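Dihydroorotase (Saccharomyces cerevisiae S288C, PDB 6L0A) catalyses the reversible, zinc-dependent interconversion of N-carbamoyl-L-aspartate and dihydroorotate, the third step of de novo pyrimidine biosynthesis. Local coordinates at residues Thr27-Arg31 and Leu64-Phe70; Leu76-Pro82 and Phe120-Phe124; Asn131-Asn135 and Ser310-Val314; Thr210-Phe215 and Tyr286-Val290. All blocks are in the same frame, centred on the assembly; numbering follows the deposited sequence.

Contact 1 of 4, residues Thr27-Arg31 and Leu64-Phe70; sequences TPKIR and LAPKTTF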
loop_
_atom_site.group_PDB
_atom_site.type_symbol
_atom_site.label_atom_id
_atom_site.label_comp_id
_atom_site.label_asym_id
_atom_site.label_seq_id
_atom_site.Cartn_x
_atom_site.Cartn_y
_atom_site.Cartn_z
ATOM N N THR C 27 0.481 -19.313 21.153
ATOM C CA THR C 27 -0.398 -20.479 21.193
ATOM C C THR C 27 -1.429 -20.412 22.311
ATOM O O THR C 27 -2.598 -20.749 22.051
ATOM C CB THR C 27 0.441 -21.761 21.283
ATOM O OG1 THR C 27 1.313 -21.836 20.151
ATOM C CG2 THR C 27 -0.469 -23.002 21.292
ATOM N N PRO C 28 -1.106 -19.964 23.531
ATOM C CA PRO C 28 -2.169 -19.774 24.534
ATOM C C PRO C 28 -3.198 -18.730 24.140
ATOM O O PRO C 28 -4.332 -18.786 24.637
ATOM C CB PRO C 28 -1.397 -19.355 25.796
ATOM C CG PRO C 28 -0.006 -19.855 25.593
ATOM C CD PRO C 28 0.230 -19.705 24.098
ATOM N N LYS C 29 -2.847 -17.774 23.269
ATOM C CA LYS C 29 -3.795 -16.737 22.880
ATOM C C LYS C 29 -4.912 -17.251 21.982
ATOM O O LYS C 29 -5.906 -16.538 21.795
ATOM C CB LYS C 29 -3.063 -15.587 22.174
ATOM C CG LYS C 29 -1.839 -15.084 22.927
ATOM C CD LYS C 29 -2.274 -14.387 24.213
ATOM C CE LYS C 29 -1.111 -13.655 24.867
ATOM N NZ LYS C 29 -0.097 -14.619 25.366
ATOM N N ILE C 30 -4.774 -18.448 21.401
ATOM C CA ILE C 30 -5.893 -19.029 20.670
ATOM C C ILE C 30 -7.104 -19.130 21.587
ATOM O O ILE C 30 -8.177 -18.588 21.295
ATOM C CB ILE C 30 -5.501 -20.396 20.079
ATOM C CG1 ILE C 30 -4.308 -20.237 19.117
ATOM C CG2 ILE C 30 -6.692 -21.026 19.377
ATOM C CD1 ILE C 30 -3.628 -21.551 18.701
ATOM N N ARG C 31 -6.926 -19.770 22.745
ATOM C CA ARG C 31 -8.014 -19.857 23.717
ATOM C C ARG C 31 -8.426 -18.481 24.228
ATOM O O ARG C 31 -9.622 -18.187 24.330
ATOM C CB ARG C 31 -7.615 -20.761 24.885
ATOM C CG ARG C 31 -8.829 -21.200 25.722
ATOM C CD ARG C 31 -8.451 -22.215 26.778
ATOM N NE ARG C 31 -9.364 -22.167 27.918
ATOM C CZ ARG C 31 -10.427 -22.952 28.073
ATOM N NH1 ARG C 31 -10.733 -23.874 27.171
ATOM N NH2 ARG C 31 -11.182 -22.821 29.153
ATOM N N LEU C 64 1.578 -26.584 25.128
ATOM C CA LEU C 64 1.400 -25.172 25.440
ATOM C C LEU C 64 -0.058 -24.817 25.685
ATOM O O LEU C 64 -0.341 -23.815 26.350
ATOM C CB LEU C 64 1.952 -24.306 24.304
ATOM C CG LEU C 64 3.445 -24.414 23.997
ATOM C CD1 LEU C 64 3.760 -23.764 22.663
ATOM C CD2 LEU C 64 4.221 -23.740 25.107
ATOM N N ALA C 65 -0.991 -25.594 25.131
ATOM C CA ALA C 65 -2.418 -25.281 25.215
ATOM C C ALA C 65 -3.199 -26.582 25.242
ATOM O O ALA C 65 -3.743 -27.024 24.224
ATOM C CB ALA C 65 -2.875 -24.403 24.044
ATOM N N PRO C 66 -3.275 -27.234 26.408
ATOM C CA PRO C 66 -3.905 -28.562 26.455
ATOM C C PRO C 66 -5.392 -28.555 26.153
ATOM O O PRO C 66 -5.937 -29.622 25.851
ATOM C CB PRO C 66 -3.623 -29.042 27.891
ATOM C CG PRO C 66 -2.447 -28.227 28.344
ATOM C CD PRO C 66 -2.627 -26.881 27.682
ATOM N N LYS C 67 -6.076 -27.410 26.212
ATOM C CA LYS C 67 -7.508 -27.383 25.941
ATOM C C LYS C 67 -7.851 -26.968 24.515
ATOM O O LYS C 67 -9.035 -26.896 24.173
ATOM C CB LYS C 67 -8.216 -26.454 26.934
ATOM C CG LYS C 67 -7.906 -26.794 28.394
ATOM C CD LYS C 67 -8.644 -25.874 29.359
ATOM C CE LYS C 67 -8.205 -26.146 30.798
ATOM N NZ LYS C 67 -8.980 -25.348 31.788
ATOM N N THR C 68 -6.853 -26.703 23.678
ATOM C CA THR C 68 -7.070 -26.295 22.295
ATOM C C THR C 68 -6.999 -27.507 21.372
ATOM O O THR C 68 -6.127 -28.365 21.522
ATOM C CB THR C 68 -6.026 -25.255 21.895
ATOM O OG1 THR C 68 -6.179 -24.115 22.746
ATOM C CG2 THR C 68 -6.198 -24.826 20.452
ATOM N N THR C 69 -7.936 -27.583 20.437
ATOM C CA THR C 69 -7.983 -28.669 19.464
ATOM C C THR C 69 -7.217 -28.244 18.221
ATOM O O THR C 69 -7.572 -27.245 17.592
ATOM C CB THR C 69 -9.431 -28.999 19.121
ATOM O OG1 THR C 69 -10.079 -29.496 20.307
ATOM C CG2 THR C 69 -9.504 -30.031 17.993
ATOM N N PHE C 70 -6.177 -28.998 17.868
ATOM C CA PHE C 70 -5.247 -28.620 16.807
ATOM C C PHE C 70 -5.459 -29.518 15.595
ATOM O O PHE C 70 -5.322 -30.739 15.699
ATOM C CB PHE C 70 -3.804 -28.733 17.288
ATOM C CG PHE C 70 -3.419 -27.680 18.273
ATOM C CD1 PHE C 70 -3.293 -26.360 17.871
ATOM C CD2 PHE C 70 -3.207 -27.998 19.608
ATOM C CE1 PHE C 70 -2.950 -25.370 18.770
ATOM C CE2 PHE C 70 -2.869 -27.006 20.529
ATOM C CZ PHE C 70 -2.736 -25.691 20.111
HETATM O O HOH W 1 -4.807 -21.735 23.375
HETATM O O HOH W 2 -10.747 -24.780 24.423
#

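Contact 2 of 4, residues Leu76-Pro82 and Phe120-Phe124; sequences LSKDLTP and FYPIF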
loop_
_atom_site.group_PDB
_atom_site.type_symbol
_atom_site.label_atom_id
_atom_site.label_comp_id
_atom_site.label_asym_id
_atom_site.label_seq_id
_atom_site.Cartn_x
_atom_site.Cartn_y
_atom_site.Cartn_z
ATOM N N LEU C 76 2.466 -27.479 0.678
ATOM C CA LEU C 76 2.539 -28.091 -0.654
ATOM C C LEU C 76 3.907 -27.793 -1.261
ATOM O O LEU C 76 4.169 -26.682 -1.730
ATOM C CB LEU C 76 1.406 -27.592 -1.548
ATOM C CG LEU C 76 1.259 -28.325 -2.903
ATOM C CD1 LEU C 76 0.896 -29.772 -2.674
ATOM C CD2 LEU C 76 0.205 -27.677 -3.795
ATOM N N SER C 77 4.794 -28.783 -1.268
ATOM C CA SER C 77 6.170 -28.535 -1.683
ATOM C C SER C 77 6.630 -29.578 -2.689
ATOM O O SER C 77 5.997 -30.620 -2.876
ATOM C CB SER C 77 7.139 -28.507 -0.490
ATOM O OG SER C 77 7.679 -29.783 -0.211
ATOM N N LYS C 78 7.743 -29.251 -3.346
ATOM C CA LYS C 78 8.365 -30.178 -4.287
ATOM C C LYS C 78 8.643 -31.542 -3.680
ATOM O O LYS C 78 8.635 -32.538 -4.413
ATOM C CB LYS C 78 9.706 -29.583 -4.761
ATOM C CG LYS C 78 9.622 -28.390 -5.678
ATOM C CD LYS C 78 11.033 -27.910 -5.977
ATOM C CE LYS C 78 11.289 -26.594 -5.297
ATOM N NZ LYS C 78 10.249 -25.622 -5.717
ATOM N N ASP C 79 8.838 -31.604 -2.362
ATOM C CA ASP C 79 9.266 -32.821 -1.694
ATOM C C ASP C 79 8.113 -33.764 -1.376
ATOM O O ASP C 79 8.349 -34.951 -1.127
ATOM C CB ASP C 79 10.014 -32.458 -0.409
ATOM C CG ASP C 79 11.222 -31.566 -0.672
ATOM O OD1 ASP C 79 11.822 -31.679 -1.766
ATOM O OD2 ASP C 79 11.553 -30.731 0.195
ATOM N N LEU C 80 6.877 -33.271 -1.402
ATOM C CA LEU C 80 5.726 -34.098 -1.059
ATOM C C LEU C 80 5.524 -35.215 -2.083
ATOM O O LEU C 80 5.765 -35.042 -3.284
ATOM C CB LEU C 80 4.473 -33.225 -0.984
ATOM C CG LEU C 80 3.878 -32.898 0.380
ATOM C CD1 LEU C 80 4.952 -32.418 1.348
ATOM C CD2 LEU C 80 2.794 -31.839 0.211
ATOM N N THR C 81 5.087 -36.376 -1.596
ATOM C CA THR C 81 4.805 -37.513 -2.460
ATOM C C THR C 81 3.450 -38.101 -2.102
ATOM O O THR C 81 3.027 -38.030 -0.942
ATOM C CB THR C 81 5.878 -38.613 -2.354
ATOM O OG1 THR C 81 5.766 -39.280 -1.089
ATOM C CG2 THR C 81 7.280 -38.017 -2.510
ATOM N N PRO C 82 2.748 -38.683 -3.081
ATOM C CA PRO C 82 1.434 -39.285 -2.787
ATOM C C PRO C 82 1.465 -40.316 -1.674
ATOM O O PRO C 82 0.514 -40.410 -0.889
ATOM C CB PRO C 82 1.029 -39.912 -4.130
ATOM C CG PRO C 82 1.756 -39.106 -5.160
ATOM C CD PRO C 82 3.064 -38.703 -4.523
ATOM N N PHE C 120 1.609 -31.316 -9.497
ATOM C CA PHE C 120 1.083 -31.737 -8.208
ATOM C C PHE C 120 -0.206 -32.535 -8.330
ATOM O O PHE C 120 -0.787 -32.903 -7.312
ATOM C CB PHE C 120 0.883 -30.505 -7.297
ATOM C CG PHE C 120 2.171 -29.817 -6.963
ATOM C CD1 PHE C 120 2.941 -30.240 -5.890
ATOM C CD2 PHE C 120 2.657 -28.797 -7.772
ATOM C CE1 PHE C 120 4.147 -29.637 -5.606
ATOM C CE2 PHE C 120 3.869 -28.191 -7.491
ATOM C CZ PHE C 120 4.613 -28.608 -6.408
ATOM N N TYR C 121 -0.663 -32.831 -9.548
ATOM C CA TYR C 121 -1.901 -33.593 -9.686
ATOM C C TYR C 121 -1.841 -34.960 -9.000
ATOM O O TYR C 121 -2.863 -35.372 -8.425
ATOM C CB TYR C 121 -2.273 -33.714 -11.172
ATOM C CG TYR C 121 -3.216 -32.611 -11.619
ATOM C CD1 TYR C 121 -3.035 -31.303 -11.185
ATOM C CD2 TYR C 121 -4.294 -32.879 -12.454
ATOM C CE1 TYR C 121 -3.902 -30.285 -11.569
ATOM C CE2 TYR C 121 -5.166 -31.875 -12.849
ATOM C CZ TYR C 121 -4.965 -30.574 -12.400
ATOM O OH TYR C 121 -5.821 -29.564 -12.789
ATOM N N PRO C 122 -0.721 -35.688 -8.994
ATOM C CA PRO C 122 -0.673 -36.912 -8.167
ATOM C C PRO C 122 -0.908 -36.655 -6.682
ATOM O O PRO C 122 -1.539 -37.482 -6.010
ATOM C CB PRO C 122 0.733 -37.455 -8.442
ATOM C CG PRO C 122 1.033 -36.990 -9.823
ATOM C CD PRO C 122 0.451 -35.595 -9.886
ATOM N N ILE C 123 -0.425 -35.524 -6.155
ATOM C CA ILE C 123 -0.719 -35.163 -4.767
ATOM C C ILE C 123 -2.213 -34.943 -4.581
ATOM O O ILE C 123 -2.825 -35.469 -3.644
ATOM C CB ILE C 123 0.079 -33.914 -4.353
ATOM C CG1 ILE C 123 1.588 -34.121 -4.545
ATOM C CG2 ILE C 123 -0.260 -33.521 -2.895
ATOM C CD1 ILE C 123 2.184 -35.182 -3.644
ATOM N N PHE C 124 -2.825 -34.141 -5.460
ATOM C CA PHE C 124 -4.248 -33.839 -5.314
ATOM C C PHE C 124 -5.105 -35.095 -5.442
ATOM O O PHE C 124 -6.136 -35.217 -4.765
ATOM C CB PHE C 124 -4.685 -32.800 -6.353
ATOM C CG PHE C 124 -3.924 -31.506 -6.280
ATOM C CD1 PHE C 124 -3.373 -31.072 -5.083
ATOM C CD2 PHE C 124 -3.754 -30.723 -7.409
ATOM C CE1 PHE C 124 -2.677 -29.871 -5.011
ATOM C CE2 PHE C 124 -3.037 -29.516 -7.347
ATOM C CZ PHE C 124 -2.507 -29.094 -6.147
#

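Contact 3 of 4, residues Asn131-Asn135 and Ser310-Val314; sequences NLVLN and SFYEV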
loop_
_atom_site.group_PDB
_atom_site.type_symbol
_atom_site.label_atom_id
_atom_site.label_comp_id
_atom_site.label_asym_id
_atom_site.label_seq_id
_atom_site.Cartn_x
_atom_site.Cartn_y
_atom_site.Cartn_z
ATOM N N ASN C 131 -9.835 -37.712 1.531
ATOM C CA ASN C 131 -10.769 -36.712 2.048
ATOM C C ASN C 131 -10.042 -35.622 2.837
ATOM O O ASN C 131 -10.521 -35.156 3.873
ATOM C CB ASN C 131 -11.873 -37.353 2.897
ATOM C CG ASN C 131 -13.105 -36.456 3.024
ATOM O OD1 ASN C 131 -13.300 -35.530 2.227
ATOM N ND2 ASN C 131 -13.937 -36.723 4.031
ATOM N N LEU C 132 -8.877 -35.215 2.342
ATOM C CA LEU C 132 -8.117 -34.113 2.914
ATOM C C LEU C 132 -8.500 -32.811 2.216
ATOM O O LEU C 132 -8.946 -32.808 1.067
ATOM C CB LEU C 132 -6.614 -34.356 2.774
ATOM C CG LEU C 132 -5.959 -35.535 3.510
ATOM C CD1 LEU C 132 -4.514 -35.699 3.082
ATOM C CD2 LEU C 132 -6.035 -35.338 5.035
ATOM N N VAL C 133 -8.310 -31.690 2.926
ATOM C CA VAL C 133 -8.700 -30.376 2.416
ATOM C C VAL C 133 -7.507 -29.756 1.707
ATOM O O VAL C 133 -6.386 -29.820 2.209
ATOM C CB VAL C 133 -9.193 -29.471 3.563
ATOM C CG1 VAL C 133 -9.426 -28.045 3.059
ATOM C CG2 VAL C 133 -10.453 -30.053 4.208
ATOM N N LEU C 134 -7.728 -29.169 0.533
ATOM C CA LEU C 134 -6.674 -28.432 -0.156
ATOM C C LEU C 134 -6.912 -26.949 0.113
ATOM O O LEU C 134 -7.918 -26.395 -0.331
ATOM C CB LEU C 134 -6.672 -28.731 -1.654
ATOM C CG LEU C 134 -5.738 -27.853 -2.491
ATOM C CD1 LEU C 134 -4.277 -28.073 -2.088
ATOM C CD2 LEU C 134 -5.947 -28.109 -3.990
ATOM N N ASN C 135 -5.996 -26.320 0.856
ATOM C CA ASN C 135 -6.082 -24.904 1.200
ATOM C C ASN C 135 -5.250 -24.103 0.212
ATOM O O ASN C 135 -4.064 -24.369 0.049
ATOM C CB ASN C 135 -5.559 -24.656 2.612
ATOM C CG ASN C 135 -6.128 -25.625 3.623
ATOM O OD1 ASN C 135 -5.513 -26.644 3.935
ATOM N ND2 ASN C 135 -7.282 -25.290 4.167
ATOM N N SER C 310 -18.463 -28.192 10.301
ATOM C CA SER C 310 -19.112 -29.042 9.306
ATOM C C SER C 310 -18.188 -29.340 8.122
ATOM O O SER C 310 -18.099 -30.488 7.667
ATOM C CB SER C 310 -20.414 -28.384 8.833
ATOM O OG SER C 310 -20.955 -29.048 7.699
ATOM N N PHE C 311 -17.498 -28.317 7.606
ATOM C CA PHE C 311 -16.653 -28.502 6.424
ATOM C C PHE C 311 -15.461 -29.399 6.725
ATOM O O PHE C 311 -15.093 -30.249 5.904
ATOM C CB PHE C 311 -16.176 -27.135 5.906
ATOM C CG PHE C 311 -15.495 -27.190 4.568
ATOM C CD1 PHE C 311 -16.232 -27.140 3.402
ATOM C CD2 PHE C 311 -14.119 -27.293 4.475
ATOM C CE1 PHE C 311 -15.611 -27.197 2.155
ATOM C CE2 PHE C 311 -13.499 -27.349 3.245
ATOM C CZ PHE C 311 -14.251 -27.292 2.078
ATOM N N TYR C 312 -14.823 -29.208 7.876
ATOM C CA TYR C 312 -13.685 -30.034 8.242
ATOM C C TYR C 312 -14.126 -31.336 8.898
ATOM O O TYR C 312 -13.271 -32.163 9.238
ATOM C CB TYR C 312 -12.747 -29.270 9.179
ATOM C CG TYR C 312 -11.763 -28.365 8.455
ATOM C CD1 TYR C 312 -12.101 -27.057 8.112
ATOM C CD2 TYR C 312 -10.497 -28.827 8.109
ATOM C CE1 TYR C 312 -11.186 -26.232 7.439
ATOM C CE2 TYR C 312 -9.585 -28.020 7.454
ATOM C CZ TYR C 312 -9.934 -26.728 7.116
ATOM O OH TYR C 312 -9.015 -25.942 6.454
ATOM N N GLU C 313 -15.435 -31.507 9.080
ATOM C CA GLU C 313 -16.032 -32.704 9.677
ATOM C C GLU C 313 -15.361 -33.045 11.004
ATOM O O GLU C 313 -14.877 -34.157 11.226
ATOM C CB GLU C 313 -15.998 -33.880 8.697
ATOM C CG GLU C 313 -16.744 -33.537 7.409
ATOM C CD GLU C 313 -16.659 -34.623 6.332
ATOM O OE1 GLU C 313 -17.149 -35.741 6.582
ATOM O OE2 GLU C 313 -16.097 -34.343 5.261
ATOM N N VAL C 314 -15.330 -32.051 11.891
ATOM C CA VAL C 314 -14.754 -32.193 13.222
ATOM C C VAL C 314 -15.734 -32.975 14.085
ATOM O O VAL C 314 -16.921 -32.640 14.149
ATOM C CB VAL C 314 -14.464 -30.816 13.837
ATOM C CG1 VAL C 314 -13.758 -30.960 15.183
ATOM C CG2 VAL C 314 -13.621 -29.966 12.879
HETATM O O HOH W 3 -11.644 -33.520 6.682
#

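Contact 4 of 4, residues Thr210-Phe215 and Tyr286-Val290; sequences TAHHLF and YIAQV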
loop_
_atom_site.group_PDB
_atom_site.type_symbol
_atom_site.label_atom_id
_atom_site.label_comp_id
_atom_site.label_asym_id
_atom_site.label_seq_id
_atom_site.Cartn_x
_atom_site.Cartn_y
_atom_site.Cartn_z
ATOM N N THR C 210 -11.046 -13.397 7.026
ATOM C CA THR C 210 -10.297 -12.997 8.199
ATOM C C THR C 210 -11.067 -11.941 8.974
ATOM O O THR C 210 -12.056 -11.381 8.496
ATOM C CB THR C 210 -8.947 -12.406 7.817
ATOM O OG1 THR C 210 -9.174 -11.146 7.167
ATOM C CG2 THR C 210 -8.182 -13.344 6.887
ATOM N N ALA C 211 -10.581 -11.657 10.174
ATOM C CA ALA C 211 -11.097 -10.510 10.913
ATOM C C ALA C 211 -10.679 -9.207 10.247
ATOM O O ALA C 211 -11.499 -8.301 10.061
ATOM C CB ALA C 211 -10.610 -10.553 12.359
ATOM N N HIS C 212 -9.409 -9.096 9.854
ATOM C CA HIS C 212 -8.916 -7.773 9.465
ATOM C C HIS C 212 -9.432 -7.343 8.094
ATOM O O HIS C 212 -9.573 -6.141 7.844
ATOM C CB HIS C 212 -7.388 -7.720 9.526
ATOM C CG HIS C 212 -6.690 -8.864 8.856
ATOM N ND1 HIS C 212 -6.557 -10.105 9.443
ATOM C CD2 HIS C 212 -6.038 -8.936 7.672
ATOM C CE1 HIS C 212 -5.869 -10.899 8.638
ATOM N NE2 HIS C 212 -5.533 -10.209 7.561
ATOM N N HIS C 213 -9.750 -8.284 7.207
ATOM C CA HIS C 213 -10.310 -7.870 5.926
ATOM C C HIS C 213 -11.766 -7.426 6.033
ATOM O O HIS C 213 -12.292 -6.889 5.058
ATOM C CB HIS C 213 -10.170 -8.996 4.902
ATOM C CG HIS C 213 -8.753 -9.228 4.460
ATOM N ND1 HIS C 213 -8.039 -10.367 4.773
ATOM C CD2 HIS C 213 -7.917 -8.451 3.723
ATOM C CE1 HIS C 213 -6.823 -10.279 4.254
ATOM N NE2 HIS C 213 -6.727 -9.130 3.606
ATOM N N LEU C 214 -12.428 -7.663 7.170
ATOM C CA LEU C 214 -13.759 -7.112 7.408
ATOM C C LEU C 214 -13.703 -5.661 7.862
ATOM O O LEU C 214 -14.750 -5.003 7.916
ATOM C CB LEU C 214 -14.500 -7.950 8.451
ATOM C CG LEU C 214 -14.631 -9.442 8.116
ATOM C CD1 LEU C 214 -15.507 -10.154 9.145
ATOM C CD2 LEU C 214 -15.179 -9.639 6.703
ATOM N N PHE C 215 -12.511 -5.158 8.177
ATOM C CA PHE C 215 -12.282 -3.785 8.613
ATOM C C PHE C 215 -11.460 -2.973 7.630
ATOM O O PHE C 215 -11.767 -1.801 7.383
ATOM C CB PHE C 215 -11.538 -3.765 9.955
ATOM C CG PHE C 215 -12.354 -4.236 11.127
ATOM C CD1 PHE C 215 -12.309 -5.567 11.534
ATOM C CD2 PHE C 215 -13.133 -3.341 11.849
ATOM C CE1 PHE C 215 -13.031 -5.999 12.633
ATOM C CE2 PHE C 215 -13.866 -3.771 12.945
ATOM C CZ PHE C 215 -13.818 -5.102 13.333
ATOM N N TYR C 286 -13.242 -9.390 17.706
ATOM C CA TYR C 286 -13.187 -8.630 16.453
ATOM C C TYR C 286 -14.377 -8.962 15.567
ATOM O O TYR C 286 -15.034 -8.072 15.011
ATOM C CB TYR C 286 -11.897 -8.928 15.670
ATOM C CG TYR C 286 -10.588 -8.467 16.262
ATOM C CD1 TYR C 286 -10.384 -7.137 16.622
ATOM C CD2 TYR C 286 -9.538 -9.358 16.420
ATOM C CE1 TYR C 286 -9.178 -6.726 17.148
ATOM C CE2 TYR C 286 -8.324 -8.961 16.938
ATOM C CZ TYR C 286 -8.151 -7.637 17.305
ATOM O OH TYR C 286 -6.950 -7.255 17.822
ATOM N N ILE C 287 -14.639 -10.256 15.379
ATOM C CA ILE C 287 -15.717 -10.672 14.494
ATOM C C ILE C 287 -17.066 -10.223 15.050
ATOM O O ILE C 287 -17.961 -9.809 14.304
ATOM C CB ILE C 287 -15.660 -12.195 14.290
ATOM C CG1 ILE C 287 -14.311 -12.591 13.673
ATOM C CG2 ILE C 287 -16.804 -12.643 13.416
ATOM C CD1 ILE C 287 -14.097 -12.009 12.284
ATOM N N ALA C 288 -17.229 -10.311 16.369
ATOM C CA ALA C 288 -18.473 -9.887 16.998
ATOM C C ALA C 288 -18.736 -8.412 16.738
ATOM O O ALA C 288 -19.886 -8.001 16.543
ATOM C CB ALA C 288 -18.417 -10.171 18.496
ATOM N N GLN C 289 -17.677 -7.603 16.700
ATOM C CA GLN C 289 -17.838 -6.191 16.371
ATOM C C GLN C 289 -18.532 -6.023 15.027
ATOM O O GLN C 289 -19.456 -5.210 14.883
ATOM C CB GLN C 289 -16.474 -5.499 16.369
ATOM C CG GLN C 289 -16.546 -3.979 16.482
ATOM C CD GLN C 289 -17.257 -3.542 17.744
ATOM O OE1 GLN C 289 -16.966 -4.037 18.838
ATOM N NE2 GLN C 289 -18.197 -2.608 17.603
ATOM N N VAL C 290 -18.107 -6.799 14.031
ATOM C CA VAL C 290 -18.667 -6.686 12.689
ATOM C C VAL C 290 -20.117 -7.145 12.668
ATOM O O VAL C 290 -20.988 -6.484 12.086
ATOM C CB VAL C 290 -17.814 -7.490 11.695
ATOM C CG1 VAL C 290 -18.435 -7.442 10.296
ATOM C CG2 VAL C 290 -16.392 -6.959 11.708
#

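Contact 1 of 4, residues Thr27-Arg31 and Leu64-Phe70
The guanidinium of R31 lies over the aliphatic chain of K67, whose CD sits above the centre of one face, 3.6 Å from the plane. R31 runs out extended from the helix (chi1 -164°), and the two chains cross obliquely. Their like-charged ends come close, R31 NH2 to K67 NZ 4.3 Å, but the arginine also forms a salt bridge to D323 and a cation-pi contact with W361, which would probably offset the repulsion. A leucine in place of R31 would probably leave D323 without its charge partner and uncover the methylenes of K67. The contact sets the last turns of helix 20-32 against the turn that joins helix 51-64 to strand 69-71, one of the parallel strands of the TIM-barrel fold. Here T27 points CG2 between F70 CZ (3.7 Å) and A65 CB (3.9 Å), while its OG1, beside the backbone N (chi1 -59°), bonds to C23 O. I30 CD1 meets the edge of the F70 ring at CE1, 3.9 Å away, and T68 CG2 covers part of one ring face. L64 CD1 lies across T27. Between the segments a water accepts from R31 N (3.0 Å), donates to T27 O (2.8 Å) and bonds to T68 OG1 (2.8 Å), tying the helix backbone to the turn.

Contact 2 of 4, residues Leu76-Pro82 and Phe120-Phe124
S77 O accepts from L80 N of its own segment at 3.2 Å, closing a type I turn, and meets F120 CE1 from across the contact at 3.4 Å, the oxygen near the plane of the ring. The phenyl group thus turns its edge to the turn, with K78 N also near that edge. Within the turn S77 OG accepts from D79 N (3.0 Å), an ST turn that stiffens the loop. L76 fills the angle between the two phenylalanines. With CG swung anti to the backbone N (chi1 -171°), its CD1 rests against F120 CD1 and I123 CG2, while CD2 lies over a face of F120 and at the same time meets the edge of F124 at CE1, 3.8 Å away. F124 in turn has one face under the carbonyl oxygen of F120, toward the rim of the ring. Further along, I123 drives CD1 into the backbone where the loop becomes helix, 3.5 Å from T81 C and 3.6 Å from P82 N, with L80 CB alongside. P82 and P122 lie side by side and point the same way, P82 CG to P122 CB 3.8 Å. Both prolines stand in first turns of helices, and T81 is the N-cap of helix 82-90, its OG1 bonding weakly to L84 N. In this apolar packing the loop leading from strand 69-71 into helix 82-90 rests on the first turn of helix 121-130, in the outer layer of the TIM barrel.

Contact 3 of 4, residues Asn131-Asn135 and Ser310-Val314
N131 reaches across to E313 with its amide, ND2 donating a long, weak bond of 3.4 Å to OE2, the two flat groups turned 61° apart. That carboxylate oxygen also forms a salt bridge with K175, probably the stronger claim on its charge. Both residues have positive phi and close Schellman motifs, N131 at the end of helix 121-130 and E313 at the end of helix 300-312, and a water bridges N131 O and Y312 O weakly. V133, with CG1 anti to its backbone N and CG2 beside that N, then points at the aromatic pair: CG1 lies at the edge of the F311 ring, 4.1 Å from CE2, while CG2 approaches Y312 CE2 at 3.9 Å and crosses that side chain at about a right angle. At N135 the contact becomes polar. ND2 donates to Y312 OH at 2.9 Å, with an angle of 145° at the hydrogen, and the amide and phenol ring lie nearly coplanar, 15° apart. ND2 also bonds to E179 OE2 and OD1 to Y39 OH, so three partners hold the buried amide and fix its rotation. This packs the end of helix 300-312 on the start of a TIM-barrel strand close behind the metal site: N135 precedes the zinc ligand H137 by two residues, and its side chain lies about 6 Å from that of the zinc ligand H14.

Contact 4 of 4, residues Thr210-Phe215 and Tyr286-Val290
The loop that follows strand 205-209 starts beside the binuclear zinc site at T210, whose side chain lies about 4 Å from those of the zinc ligands H180 and D258, and then packs A211, L214 and F215 on helix 283-293. The loop is held by an ST motif, T210 OG1 accepting from H213 N and bonding to H213 ND1 (2.8 Å). I287 CD1 presses on the backbone at A211 CA (3.6 Å) and also touches A211 CB and L214 CD1. A211 CB meets Y286 CB at 3.9 Å, and L214 CB packs against V290 CG2. F215, with CG beside its backbone N (chi1 -70°), brings the ring edge-on to the helix, CZ 3.6 Å from Y286 O, which lies in the ring plane. V290 CG2 touches CZ obliquely, also at 3.6 Å. With F215 cut back to an alanine, a gap would probably open beside V290 and F349, which also meets this ring, would lose an aromatic neighbour. Around the contact, L214 packs on helix 236-246, I287 on helix 300-312, and Y286 and Q289 on strand 354-362, where Q289 OE1 bonds to S356 N.

How the contacts relate
Contacts 3 and 4 are buried and lie on opposite sides of the chain's centre, whereas contacts 1 and 2 are only partly buried. Contacts 3 and 4 use consecutive helices, 300-312 and 283-293, but differ in chemistry: direct hydrogen bonds cross contact 3, while contact 4 is apolar. Contact 2 is likewise apolar, and contact 1 mixes apolar packing with a water bridge and an arginine whose guanidinium lies over a lysine chain. Contacts 2 and 3 touch, F124 CE1 lying 3.8 Å from L134 CD1, where strand 133-136 follows helix 121-130 after a short turn. Contact 4 comes closest to the zinc site, followed by contact 3; contacts 1 and 2 stand farther off.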